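Long-range contacts in alpha-galactosidase (Lactobacillus brevis, PDB 3MI6), which probably hydrolyses terminal, non-reducing alpha-D-galactose residues in galactosides such as galactose oligosaccharides, galactomannans and galactolipids: residues T11-T16 / P38-Q43; Y108-G113 / Q132-S137; S152-Q157 / A313-Q318; I160-K165 / A296-T301. All coordinates share one frame; numbering follows the deposited sequence.

In the fold
Contacts 2, 3 and 4 reach one nine-stranded antiparallel sheet of the family 36 N-terminal region, in which strands 103-112, 132-140, 146-154, 159-167 and 290-301 lie in that order. Contact 2 pairs the first two, contact 4 the last two, their centres about 14 Å apart. Contact 3, centred about 11 Å from contact 4, joins the end of strand 146-154 to helix 305-319, ahead of the catalytic barrel; along the chain contact 4 is nested within it. Contact 1 comes first, on a separate four-stranded sheet; Phe12 and Leu14 pack on contact 2, Leu14 also on Ile153 and Ile160 of contacts 3 and 4. Together they join the beta layers and link them to the chain entering the barrel.

Contact 1 (T11-T16 / P38-Q43); sequences TFHLQT and PRIHVQ
Strand 11-15 and the extended loop 38-43 run roughly antiparallel, 153° between their end-to-end directions, but the CA atoms of His13 and Val42 stand 7.2 Å apart, so side chains rather than a backbone ladder join them. The strand belongs to the four-stranded antiparallel sheet at the N-terminus; the loop leaves its outermost strand, 31-36, and folds back across one face. Thr11, His13 and Gln15 point to this loop, whereas Phe12 and Leu14 face the other way, Phe12 packing on Phe23 within the sheet. The His13 ring is thrown out to the loop with CG trans to the backbone N. Val42 CG2 lies over one face of it, and Ile40 O sits near the ring plane at its edge, 3.6 Å from NE2. A flat ring suits this place, offering a face to the valine methyl and an edge near the carbonyl. Gln15 is long enough to span the gap: its NE2 gives a weak hydrogen bond to Ile40 O, 2.9 Å long and bent to 126° at the hydrogen. The amide carbon CD also rests 4.0 Å from Val42 CG2. Arg39 stretches across Gln15 at about a right angle, its guanidinium plane turned 71° from the amide and one face under Gln15 CB; its NH1 bonds Asp17 O weakly. The loop's other side belongs to the second subunit, where Gln43 NE2 bonds Glu706 of that chain and His41 meets its Tyr703. Thr11 OG1 is taken up by Pro44 O, while its methyl CG2 approaches Gln43 O at 4.4 Å.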
loop_
_atom_site.group_PDB
_atom_site.type_symbol
_atom_site.label_atom_id
_atom_site.label_comp_id
_atom_site.label_asym_id
_atom_site.label_seq_id
_atom_site.Cartn_x
_atom_site.Cartn_y
_atom_site.Cartn_z
ATOM N N THR D 11 27.286 -17.122 29.534
ATOM C CA THR D 11 26.234 -16.254 29.055
ATOM C C THR D 11 26.619 -14.797 29.283
ATOM O O THR D 11 26.738 -14.336 30.417
ATOM C CB THR D 11 24.940 -16.520 29.794
ATOM O OG1 THR D 11 24.600 -17.902 29.659
ATOM C CG2 THR D 11 23.840 -15.675 29.217
ATOM N N PHE D 12 26.817 -14.081 28.185
ATOM C CA PHE D 12 27.152 -12.677 28.217
ATOM C C PHE D 12 25.917 -11.884 27.887
ATOM O O PHE D 12 25.244 -12.140 26.890
ATOM C CB PHE D 12 28.260 -12.394 27.214
ATOM C CG PHE D 12 29.465 -13.242 27.429
ATOM C CD1 PHE D 12 30.516 -12.785 28.205
ATOM C CD2 PHE D 12 29.525 -14.523 26.907
ATOM C CE1 PHE D 12 31.614 -13.574 28.427
ATOM C CE2 PHE D 12 30.622 -15.315 27.126
ATOM C CZ PHE D 12 31.670 -14.840 27.886
ATOM N N HIS D 13 25.643 -10.910 28.741
ATOM C CA HIS D 13 24.422 -10.165 28.706
ATOM C C HIS D 13 24.775 -8.710 28.965
ATOM O O HIS D 13 25.184 -8.343 30.052
ATOM C CB HIS D 13 23.507 -10.719 29.792
ATOM C CG HIS D 13 22.133 -10.125 29.814
ATOM N ND1 HIS D 13 21.888 -8.786 29.587
ATOM C CD2 HIS D 13 20.932 -10.686 30.093
ATOM C CE1 HIS D 13 20.593 -8.551 29.704
ATOM N NE2 HIS D 13 19.990 -9.688 30.007
ATOM N N LEU D 14 24.627 -7.890 27.933
ATOM C CA LEU D 14 24.839 -6.455 28.017
ATOM C C LEU D 14 23.531 -5.668 28.341
ATOM O O LEU D 14 22.492 -5.862 27.692
ATOM C CB LEU D 14 25.449 -5.982 26.698
ATOM C CG LEU D 14 26.930 -6.306 26.417
ATOM C CD1 LEU D 14 27.193 -7.790 26.262
ATOM C CD2 LEU D 14 27.435 -5.542 25.182
ATOM N N GLN D 15 23.580 -4.802 29.354
ATOM C CA GLN D 15 22.436 -3.962 29.732
ATOM C C GLN D 15 22.737 -2.473 29.679
ATOM O O GLN D 15 23.603 -1.969 30.406
ATOM C CB GLN D 15 21.926 -4.294 31.132
ATOM C CG GLN D 15 21.149 -5.591 31.227
ATOM C CD GLN D 15 20.358 -5.671 32.508
ATOM O OE1 GLN D 15 20.815 -5.218 33.553
ATOM N NE2 GLN D 15 19.161 -6.231 32.436
ATOM N N THR D 16 22.015 -1.771 28.810
ATOM C CA THR D 16 22.040 -0.322 28.807
ATOM C C THR D 16 20.871 0.138 29.690
ATOM O O THR D 16 20.202 -0.689 30.322
ATOM C CB THR D 16 21.924 0.235 27.372
ATOM O OG1 THR D 16 20.905 -0.474 26.657
ATOM C CG2 THR D 16 23.215 0.048 26.633
ATOM N N PRO D 38 14.192 -4.523 23.908
ATOM C CA PRO D 38 14.076 -3.797 25.180
ATOM C C PRO D 38 14.741 -4.596 26.312
ATOM O O PRO D 38 14.878 -5.820 26.207
ATOM C CB PRO D 38 12.561 -3.710 25.392
ATOM C CG PRO D 38 11.968 -3.848 24.032
ATOM C CD PRO D 38 12.887 -4.719 23.247
ATOM N N ARG D 39 15.152 -3.911 27.375
ATOM C CA ARG D 39 15.808 -4.569 28.499
ATOM C C ARG D 39 14.978 -5.703 29.109
ATOM O O ARG D 39 13.765 -5.574 29.306
ATOM C CB ARG D 39 16.170 -3.540 29.566
ATOM C CG ARG D 39 17.040 -4.097 30.693
ATOM C CD ARG D 39 17.868 -2.983 31.342
ATOM N NE ARG D 39 18.390 -3.324 32.665
ATOM C CZ ARG D 39 18.768 -2.409 33.550
ATOM N NH1 ARG D 39 18.662 -1.126 33.239
ATOM N NH2 ARG D 39 19.230 -2.763 34.743
ATOM N N ILE D 40 15.632 -6.824 29.394
ATOM C CA ILE D 40 15.004 -7.907 30.149
ATOM C C ILE D 40 15.940 -8.354 31.268
ATOM O O ILE D 40 17.107 -8.002 31.281
ATOM C CB ILE D 40 14.551 -9.100 29.256
ATOM C CG1 ILE D 40 15.732 -9.960 28.810
ATOM C CG2 ILE D 40 13.763 -8.605 28.066
ATOM C CD1 ILE D 40 15.335 -11.132 27.936
ATOM N N HIS D 41 15.419 -9.122 32.214
ATOM C CA HIS D 41 16.162 -9.430 33.432
ATOM C C HIS D 41 17.367 -10.324 33.197
ATOM O O HIS D 41 17.354 -11.172 32.312
ATOM C CB HIS D 41 15.233 -10.068 34.468
ATOM C CG HIS D 41 14.638 -9.088 35.424
ATOM N ND1 HIS D 41 13.282 -8.885 35.532
ATOM C CD2 HIS D 41 15.216 -8.248 36.313
ATOM C CE1 HIS D 41 13.047 -7.964 36.451
ATOM N NE2 HIS D 41 14.204 -7.561 36.941
ATOM N N VAL D 42 18.408 -10.143 34.001
ATOM C CA VAL D 42 19.552 -11.054 33.946
ATOM C C VAL D 42 19.197 -12.451 34.468
ATOM O O VAL D 42 18.512 -12.590 35.484
ATOM C CB VAL D 42 20.780 -10.520 34.724
ATOM C CG1 VAL D 42 21.907 -11.523 34.637
ATOM C CG2 VAL D 42 21.229 -9.173 34.171
ATOM N N GLN D 43 19.666 -13.478 33.766
ATOM C CA GLN D 43 19.362 -14.861 34.099
ATOM C C GLN D 43 20.541 -15.705 33.671
ATOM O O GLN D 43 21.194 -15.384 32.684
ATOM C CB GLN D 43 18.122 -15.336 33.353
ATOM C CG GLN D 43 16.826 -14.684 33.788
ATOM C CD GLN D 43 16.085 -15.492 34.838
ATOM O OE1 GLN D 43 16.697 -16.200 35.647
ATOM N NE2 GLN D 43 14.754 -15.388 34.833
#

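Contact 2 (Y108-G113 / Q132-S137); sequences YQLLTG and QTLVVS
Thr133 OG1 donates to Gly113 O at 2.8 Å, in the carbonyl plane and on a lone pair, tying the turn just after strand 103-112 to the neighbouring strand. With OG1 beside its own backbone N (chi1 -47°), the hydroxyl faces this carbonyl, and Gly113 presents it from a positive phi of 69° that favours glycine. A valine in place of Thr133 would probably leave Gly113 O without this donor and the chain at the strand end less firmly fixed. Next comes the antiparallel ladder: Gln109 and Val135 form a hydrogen-bonded pair, Val135 N reaching Gln109 O at 2.9 Å, and Leu111 N bonds Thr133 O at 2.8 Å, whereas the return bond from Thr133 N to Leu111 O is weak. On the face of Tyr108, Leu110 and Leu134, Leu134 CD1 touches Tyr108 CD2 at 4.0 Å, and Leu110 CD2 leans over Thr133 O. Farther out, Leu134 packs on Phe12 and Leu14 of strand 11-15, and Phe12 meets the Tyr108 ring edge-to-face. Strand 146-154 flanks the pair, with Ser152 OG weakly bonded to Thr133 OG1. Backbone bonds thus set the register of this outer strand, while Tyr108 on it and Leu134 on its neighbour pack against the smaller N-terminal sheet.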
loop_
_atom_site.group_PDB
_atom_site.type_symbol
_atom_site.label_atom_id
_atom_site.label_comp_id
_atom_site.label_asym_id
_atom_site.label_seq_id
_atom_site.Cartn_x
_atom_site.Cartn_y
_atom_site.Cartn_z
ATOM N N TYR D 108 37.506 -14.748 28.131
ATOM C CA TYR D 108 36.999 -13.390 27.985
ATOM C C TYR D 108 37.676 -12.443 28.962
ATOM O O TYR D 108 38.302 -12.874 29.920
ATOM C CB TYR D 108 35.488 -13.351 28.216
ATOM C CG TYR D 108 35.099 -13.255 29.676
ATOM C CD1 TYR D 108 34.742 -14.380 30.395
ATOM C CD2 TYR D 108 35.096 -12.035 30.335
ATOM C CE1 TYR D 108 34.392 -14.289 31.723
ATOM C CE2 TYR D 108 34.753 -11.941 31.653
ATOM C CZ TYR D 108 34.399 -13.071 32.341
ATOM O OH TYR D 108 34.056 -12.984 33.663
ATOM N N GLN D 109 37.512 -11.149 28.731
ATOM C CA GLN D 109 38.046 -10.128 29.622
ATOM C C GLN D 109 37.067 -8.947 29.736
ATOM O O GLN D 109 36.412 -8.597 28.761
ATOM C CB GLN D 109 39.390 -9.664 29.084
ATOM C CG GLN D 109 40.060 -8.577 29.876
ATOM C CD GLN D 109 41.425 -8.243 29.297
ATOM O OE1 GLN D 109 41.664 -8.441 28.099
ATOM N NE2 GLN D 109 42.326 -7.731 30.141
ATOM N N LEU D 110 36.957 -8.348 30.922
ATOM C CA LEU D 110 36.032 -7.229 31.154
ATOM C C LEU D 110 36.781 -5.993 31.642
ATOM O O LEU D 110 37.366 -6.001 32.719
ATOM C CB LEU D 110 34.966 -7.610 32.186
ATOM C CG LEU D 110 33.512 -7.129 32.020
ATOM C CD1 LEU D 110 32.850 -6.992 33.385
ATOM C CD2 LEU D 110 33.402 -5.819 31.247
ATOM N N LEU D 111 36.764 -4.928 30.849
ATOM C CA LEU D 111 37.497 -3.721 31.199
ATOM C C LEU D 111 36.522 -2.651 31.622
ATOM O O LEU D 111 35.315 -2.827 31.530
ATOM C CB LEU D 111 38.324 -3.212 30.012
ATOM C CG LEU D 111 39.334 -4.176 29.369
ATOM C CD1 LEU D 111 39.758 -3.704 27.965
ATOM C CD2 LEU D 111 40.550 -4.409 30.278
ATOM N N THR D 112 37.056 -1.536 32.090
ATOM C CA THR D 112 36.234 -0.402 32.440
ATOM C C THR D 112 36.509 0.733 31.469
ATOM O O THR D 112 37.636 0.908 30.985
ATOM C CB THR D 112 36.488 0.046 33.882
ATOM O OG1 THR D 112 35.717 -0.776 34.768
ATOM C CG2 THR D 112 36.087 1.509 34.075
ATOM N N GLY D 113 35.459 1.491 31.171
ATOM C CA GLY D 113 35.545 2.569 30.207
ATOM C C GLY D 113 35.743 2.026 28.807
ATOM O O GLY D 113 35.252 0.950 28.461
ATOM N N GLN D 132 31.732 0.228 29.568
ATOM C CA GLN D 132 32.457 -0.999 29.844
ATOM C C GLN D 132 32.860 -1.635 28.514
ATOM O O GLN D 132 32.131 -1.535 27.534
ATOM C CB GLN D 132 31.575 -1.977 30.630
ATOM C CG GLN D 132 31.026 -1.464 31.959
ATOM C CD GLN D 132 30.393 -2.575 32.797
ATOM O OE1 GLN D 132 31.019 -3.101 33.713
ATOM N NE2 GLN D 132 29.154 -2.941 32.477
ATOM N N THR D 133 34.019 -2.282 28.466
ATOM C CA THR D 133 34.400 -3.001 27.259
ATOM C C THR D 133 34.558 -4.472 27.593
ATOM O O THR D 133 35.278 -4.824 28.517
ATOM C CB THR D 133 35.713 -2.465 26.629
ATOM O OG1 THR D 133 35.678 -1.042 26.548
ATOM C CG2 THR D 133 35.908 -3.023 25.235
ATOM N N LEU D 134 33.857 -5.313 26.840
ATOM C CA LEU D 134 33.914 -6.762 26.965
ATOM C C LEU D 134 34.687 -7.281 25.767
ATOM O O LEU D 134 34.355 -6.939 24.633
ATOM C CB LEU D 134 32.498 -7.339 26.943
ATOM C CG LEU D 134 32.364 -8.867 26.947
ATOM C CD1 LEU D 134 32.747 -9.448 28.294
ATOM C CD2 LEU D 134 30.970 -9.317 26.578
ATOM N N VAL D 135 35.725 -8.080 26.002
ATOM C CA VAL D 135 36.500 -8.658 24.909
ATOM C C VAL D 135 36.393 -10.171 24.928
ATOM O O VAL D 135 36.822 -10.810 25.873
ATOM C CB VAL D 135 37.985 -8.296 24.991
ATOM C CG1 VAL D 135 38.719 -8.833 23.770
ATOM C CG2 VAL D 135 38.166 -6.810 25.115
ATOM N N VAL D 136 35.835 -10.750 23.876
ATOM C CA VAL D 136 35.572 -12.178 23.871
ATOM C C VAL D 136 36.444 -12.878 22.842
ATOM O O VAL D 136 36.163 -12.831 21.646
ATOM C CB VAL D 136 34.081 -12.472 23.586
ATOM C CG1 VAL D 136 33.838 -13.961 23.503
ATOM C CG2 VAL D 136 33.220 -11.866 24.658
ATOM N N SER D 137 37.490 -13.551 23.319
ATOM C CA SER D 137 38.515 -14.106 22.438
ATOM C C SER D 137 38.255 -15.562 22.048
ATOM O O SER D 137 37.820 -16.363 22.864
ATOM C CB SER D 137 39.890 -13.950 23.086
ATOM O OG SER D 137 40.116 -12.603 23.472
#

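Contact 3 (S152-Q157 / A313-Q318); sequences SIFPHQ and ASFYQQ
An edge-to-face aromatic pair, Phe154 with Phe315, joins the end of strand 146-154 in the beta domain to helix 305-319, the helix that precedes the barrel. Phe315 supplies the edge: its CE1 stands 3.3 Å above the Phe154 ring plane, over the centre, with the planes at 83° and the centroids 4.8 Å apart. The helical ring reaches there because CG lies trans to the backbone N (chi1 166°). Phe154 is buried and its ring also meets that of His319; phenylalanine suits the place, offering a broad apolar face with no polar group to satisfy. An alanine at Phe154 would probably leave the Phe315 edge without its aromatic face and open a gap between strand and helix. Beyond Phe154 the chain makes a type I turn through Pro155 and His156, closed by a hydrogen bond from Gln157 N to Phe154 O, which brings Gln157 against the same helix. Its CB packs on Phe315 CB at 3.7 Å, and CG lies against the backbone at Phe315 N. The bend at chi2 (83°) folds the amide back so that OE1 lies at the edge of the Phe315 ring. The amide ends are held by the loop 127-129: Gln157 NE2 bonds Asp129 OD2, and Gln318 OE1 bonds Thr127 OG1. With no hydrogen bond crossing between the two segments, ring and methylene packing carry the junction, and the polar ends are satisfied through that third element.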
loop_
_atom_site.group_PDB
_atom_site.type_symbol
_atom_site.label_atom_id
_atom_site.label_comp_id
_atom_site.label_asym_id
_atom_site.label_seq_id
_atom_site.Cartn_x
_atom_site.Cartn_y
_atom_site.Cartn_z
ATOM N N SER D 152 31.591 -2.727 23.572
ATOM C CA SER D 152 31.558 -1.727 24.632
ATOM C C SER D 152 30.137 -1.222 24.883
ATOM O O SER D 152 29.481 -0.718 23.977
ATOM C CB SER D 152 32.469 -0.565 24.283
ATOM O OG SER D 152 33.713 -1.054 23.841
ATOM N N ILE D 153 29.667 -1.380 26.117
ATOM C CA ILE D 153 28.390 -0.834 26.546
ATOM C C ILE D 153 28.498 0.649 26.889
ATOM O O ILE D 153 29.425 1.074 27.566
ATOM C CB ILE D 153 27.843 -1.602 27.766
ATOM C CG1 ILE D 153 27.054 -2.821 27.308
ATOM C CG2 ILE D 153 26.896 -0.751 28.592
ATOM C CD1 ILE D 153 25.938 -3.172 28.265
ATOM N N PHE D 154 27.548 1.436 26.403
ATOM C CA PHE D 154 27.428 2.843 26.783
ATOM C C PHE D 154 26.014 3.082 27.292
ATOM O O PHE D 154 25.202 3.708 26.623
ATOM C CB PHE D 154 27.695 3.731 25.584
ATOM C CG PHE D 154 29.147 3.946 25.299
ATOM C CD1 PHE D 154 29.832 3.086 24.498
ATOM C CD2 PHE D 154 29.808 5.034 25.811
ATOM C CE1 PHE D 154 31.139 3.298 24.228
ATOM C CE2 PHE D 154 31.121 5.246 25.535
ATOM C CZ PHE D 154 31.787 4.378 24.745
ATOM N N PRO D 155 25.724 2.595 28.496
ATOM C CA PRO D 155 24.364 2.424 29.008
ATOM C C PRO D 155 23.478 3.655 28.877
ATOM O O PRO D 155 22.281 3.501 28.635
ATOM C CB PRO D 155 24.593 2.121 30.484
ATOM C CG PRO D 155 25.976 2.641 30.770
ATOM C CD PRO D 155 26.733 2.361 29.538
ATOM N N HIS D 156 24.033 4.853 29.028
ATOM C CA HIS D 156 23.165 6.039 29.124
ATOM C C HIS D 156 22.653 6.620 27.784
ATOM O O HIS D 156 21.784 7.495 27.766
ATOM C CB HIS D 156 23.793 7.121 30.028
ATOM C CG HIS D 156 24.195 6.605 31.375
ATOM N ND1 HIS D 156 23.323 5.933 32.205
ATOM C CD2 HIS D 156 25.383 6.637 32.025
ATOM C CE1 HIS D 156 23.955 5.574 33.308
ATOM N NE2 HIS D 156 25.205 5.991 33.223
ATOM N N GLN D 157 23.183 6.129 26.670
ATOM C CA GLN D 157 22.686 6.538 25.372
ATOM C C GLN D 157 22.162 5.300 24.656
ATOM O O GLN D 157 21.861 5.330 23.471
ATOM C CB GLN D 157 23.782 7.224 24.558
ATOM C CG GLN D 157 24.379 8.450 25.204
ATOM C CD GLN D 157 25.463 8.133 26.216
ATOM O OE1 GLN D 157 26.108 7.088 26.137
ATOM N NE2 GLN D 157 25.675 9.042 27.176
ATOM N N ALA D 313 22.925 10.687 18.949
ATOM C CA ALA D 313 23.579 11.983 18.809
ATOM C C ALA D 313 24.224 12.437 20.101
ATOM O O ALA D 313 25.262 13.082 20.082
ATOM C CB ALA D 313 22.616 13.036 18.305
ATOM N N SER D 314 23.607 12.108 21.226
ATOM C CA SER D 314 24.243 12.355 22.510
ATOM C C SER D 314 25.452 11.460 22.700
ATOM O O SER D 314 26.436 11.842 23.332
ATOM C CB SER D 314 23.265 12.142 23.658
ATOM O OG SER D 314 22.913 13.404 24.190
ATOM N N PHE D 315 25.364 10.253 22.157
ATOM C CA PHE D 315 26.488 9.356 22.219
ATOM C C PHE D 315 27.655 9.914 21.407
ATOM O O PHE D 315 28.798 9.889 21.874
ATOM C CB PHE D 315 26.111 7.959 21.741
ATOM C CG PHE D 315 27.297 7.075 21.477
ATOM C CD1 PHE D 315 27.895 6.374 22.510
ATOM C CD2 PHE D 315 27.820 6.960 20.197
ATOM C CE1 PHE D 315 28.991 5.563 22.281
ATOM C CE2 PHE D 315 28.914 6.152 19.951
ATOM C CZ PHE D 315 29.507 5.446 21.005
ATOM N N TYR D 316 27.373 10.434 20.210
ATOM C CA TYR D 316 28.446 10.936 19.342
ATOM C C TYR D 316 29.119 12.167 19.944
ATOM O O TYR D 316 30.326 12.336 19.828
ATOM C CB TYR D 316 27.964 11.254 17.918
ATOM C CG TYR D 316 27.353 10.101 17.148
ATOM C CD1 TYR D 316 27.933 8.837 17.161
ATOM C CD2 TYR D 316 26.211 10.294 16.361
ATOM C CE1 TYR D 316 27.372 7.782 16.441
ATOM C CE2 TYR D 316 25.645 9.256 15.647
ATOM C CZ TYR D 316 26.224 7.998 15.688
ATOM O OH TYR D 316 25.653 6.957 14.977
ATOM N N GLN D 317 28.328 13.017 20.588
ATOM C CA GLN D 317 28.821 14.288 21.093
ATOM C C GLN D 317 29.704 14.094 22.315
ATOM O O GLN D 317 30.593 14.897 22.579
ATOM C CB GLN D 317 27.652 15.217 21.445
ATOM C CG GLN D 317 28.082 16.589 21.965
ATOM C CD GLN D 317 26.915 17.421 22.500
ATOM O OE1 GLN D 317 26.386 17.159 23.591
ATOM N NE2 GLN D 317 26.518 18.437 21.736
ATOM N N GLN D 318 29.453 13.036 23.073
ATOM C CA GLN D 318 30.212 12.800 24.284
ATOM C C GLN D 318 31.366 11.821 24.059
ATOM O O GLN D 318 32.385 11.893 24.746
ATOM C CB GLN D 318 29.294 12.289 25.400
ATOM C CG GLN D 318 30.004 12.082 26.731
ATOM C CD GLN D 318 29.059 11.733 27.869
ATOM O OE1 GLN D 318 29.496 11.417 28.984
ATOM N NE2 GLN D 318 27.752 11.784 27.592
#

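Contact 4 (I160-K165 / A296-T301); sequences IVKSAK and AILSYT
Ala296 opens the pairing with Lys162: its N bonds Lys162 O at 2.8 Å, and Lys162 N returns to Ala296 O at 2.9 Å, nearly straight. Ala296 CB lies 3.9 Å from Lys162 O. Ile297 then turns to the face shared with Val161 in a non-hydrogen-bonded pair. The two side chains lie side by side and point the same way, Ile297 CD1 meeting Val161 CG2 at 3.9 Å, and Phe315 of helix 305-319 packs on both; branched aliphatic residues fit between sheet and helix. Strand 290-301, the last of the nine-stranded antiparallel sheet in sequence, lies here beside strand 159-167, and the N-to-C directions of 160-165 and 296-301 are 146° apart. Leu298 forms the next hydrogen-bonded pair with Ile160: Leu298 N reaches Ile160 O at 2.9 Å, and Leu298 O takes Ile160 N from 34° off the carbonyl plane. Back on the face of Ala296, Leu298 CD2 touches the aliphatic part of Lys162 at CD, 4.0 Å away. The Lys162 chain bends at chi3 (59°), and its NZ is hydrogen-bonded to Tyr21 OH. Beyond Leu298, segment 296-301 makes no further contact with 160-165; Ser299 OG and Tyr300 O both bond Gln311 NE2 of helix 305-319.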
loop_
_atom_site.group_PDB
_atom_site.type_symbol
_atom_site.label_atom_id
_atom_site.label_comp_id
_atom_site.label_asym_id
_atom_site.label_seq_id
_atom_site.Cartn_x
_atom_site.Cartn_y
_atom_site.Cartn_z
ATOM N N ILE D 160 25.524 0.262 22.014
ATOM C CA ILE D 160 26.531 -0.781 22.133
ATOM C C ILE D 160 27.434 -0.634 20.932
ATOM O O ILE D 160 26.937 -0.557 19.818
ATOM C CB ILE D 160 25.880 -2.159 22.073
ATOM C CG1 ILE D 160 25.135 -2.445 23.386
ATOM C CG2 ILE D 160 26.917 -3.230 21.795
ATOM C CD1 ILE D 160 24.107 -3.540 23.307
ATOM N N VAL D 161 28.748 -0.561 21.153
ATOM C CA VAL D 161 29.738 -0.428 20.070
ATOM C C VAL D 161 30.475 -1.734 19.844
ATOM O O VAL D 161 30.957 -2.331 20.793
ATOM C CB VAL D 161 30.822 0.617 20.400
ATOM C CG1 VAL D 161 31.877 0.649 19.300
ATOM C CG2 VAL D 161 30.225 1.981 20.582
ATOM N N LYS D 162 30.598 -2.166 18.596
ATOM C CA LYS D 162 31.216 -3.459 18.306
ATOM C C LYS D 162 32.395 -3.347 17.365
ATOM O O LYS D 162 32.438 -2.452 16.526
ATOM C CB LYS D 162 30.183 -4.425 17.722
ATOM C CG LYS D 162 29.100 -4.836 18.710
ATOM C CD LYS D 162 27.988 -5.601 18.034
ATOM C CE LYS D 162 28.486 -6.849 17.366
ATOM N NZ LYS D 162 27.328 -7.596 16.849
ATOM N N SER D 163 33.363 -4.249 17.527
ATOM C CA SER D 163 34.424 -4.424 16.535
ATOM C C SER D 163 34.999 -5.833 16.562
ATOM O O SER D 163 34.549 -6.686 17.325
ATOM C CB SER D 163 35.548 -3.403 16.712
ATOM O OG SER D 163 36.394 -3.746 17.797
ATOM N N ALA D 164 36.001 -6.066 15.720
ATOM C CA ALA D 164 36.701 -7.338 15.695
ATOM C C ALA D 164 38.174 -7.076 15.471
ATOM O O ALA D 164 38.539 -6.146 14.754
ATOM C CB ALA D 164 36.139 -8.241 14.602
ATOM N N LYS D 165 39.018 -7.880 16.112
ATOM C CA LYS D 165 40.467 -7.798 15.948
ATOM C C LYS D 165 40.993 -9.186 15.726
ATOM O O LYS D 165 40.765 -10.070 16.546
ATOM C CB LYS D 165 41.118 -7.232 17.198
ATOM C CG LYS D 165 42.612 -7.076 17.088
ATOM C CD LYS D 165 43.203 -6.670 18.427
ATOM C CE LYS D 165 44.345 -5.676 18.265
ATOM N NZ LYS D 165 45.073 -5.460 19.550
ATOM N N ALA D 296 31.560 -0.568 14.678
ATOM C CA ALA D 296 30.140 -0.471 14.346
ATOM C C ALA D 296 29.388 0.118 15.530
ATOM O O ALA D 296 29.578 -0.331 16.648
ATOM C CB ALA D 296 29.589 -1.847 13.998
ATOM N N ILE D 297 28.552 1.127 15.290
ATOM C CA ILE D 297 27.609 1.637 16.311
ATOM C C ILE D 297 26.242 0.956 16.199
ATOM O O ILE D 297 25.639 0.964 15.137
ATOM C CB ILE D 297 27.351 3.164 16.191
ATOM C CG1 ILE D 297 28.648 3.961 16.013
ATOM C CG2 ILE D 297 26.580 3.658 17.391
ATOM C CD1 ILE D 297 29.653 3.771 17.119
ATOM N N LEU D 298 25.766 0.370 17.292
ATOM C CA LEU D 298 24.447 -0.261 17.342
ATOM C C LEU D 298 23.547 0.394 18.397
ATOM O O LEU D 298 24.023 0.921 19.409
ATOM C CB LEU D 298 24.566 -1.745 17.647
ATOM C CG LEU D 298 24.447 -2.710 16.472
ATOM C CD1 LEU D 298 25.598 -2.470 15.500
ATOM C CD2 LEU D 298 24.467 -4.153 16.942
ATOM N N SER D 299 22.240 0.359 18.157
ATOM C CA SER D 299 21.292 1.042 19.030
ATOM C C SER D 299 19.851 0.600 18.788
ATOM O O SER D 299 19.473 0.213 17.674
ATOM C CB SER D 299 21.413 2.555 18.857
ATOM O OG SER D 299 20.921 3.218 19.997
ATOM N N TYR D 300 19.060 0.653 19.848
ATOM C CA TYR D 300 17.663 0.307 19.767
ATOM C C TYR D 300 16.869 1.247 20.656
ATOM O O TYR D 300 17.406 1.837 21.589
ATOM C CB TYR D 300 17.423 -1.132 20.197
ATOM C CG TYR D 300 15.947 -1.453 20.391
ATOM C CD1 TYR D 300 15.286 -1.097 21.564
ATOM C CD2 TYR D 300 15.218 -2.111 19.402
ATOM C CE1 TYR D 300 13.950 -1.370 21.749
ATOM C CE2 TYR D 300 13.870 -2.402 19.579
ATOM C CZ TYR D 300 13.242 -2.027 20.758
ATOM O OH TYR D 300 11.901 -2.302 20.944
ATOM N N THR D 301 15.587 1.386 20.342
ATOM C CA THR D 301 14.646 2.081 21.201
ATOM C C THR D 301 13.235 1.634 20.846
ATOM O O THR D 301 13.003 1.091 19.772
ATOM C CB THR D 301 14.746 3.606 21.063
ATOM O OG1 THR D 301 13.818 4.204 21.963
ATOM C CG2 THR D 301 14.393 4.037 19.676
#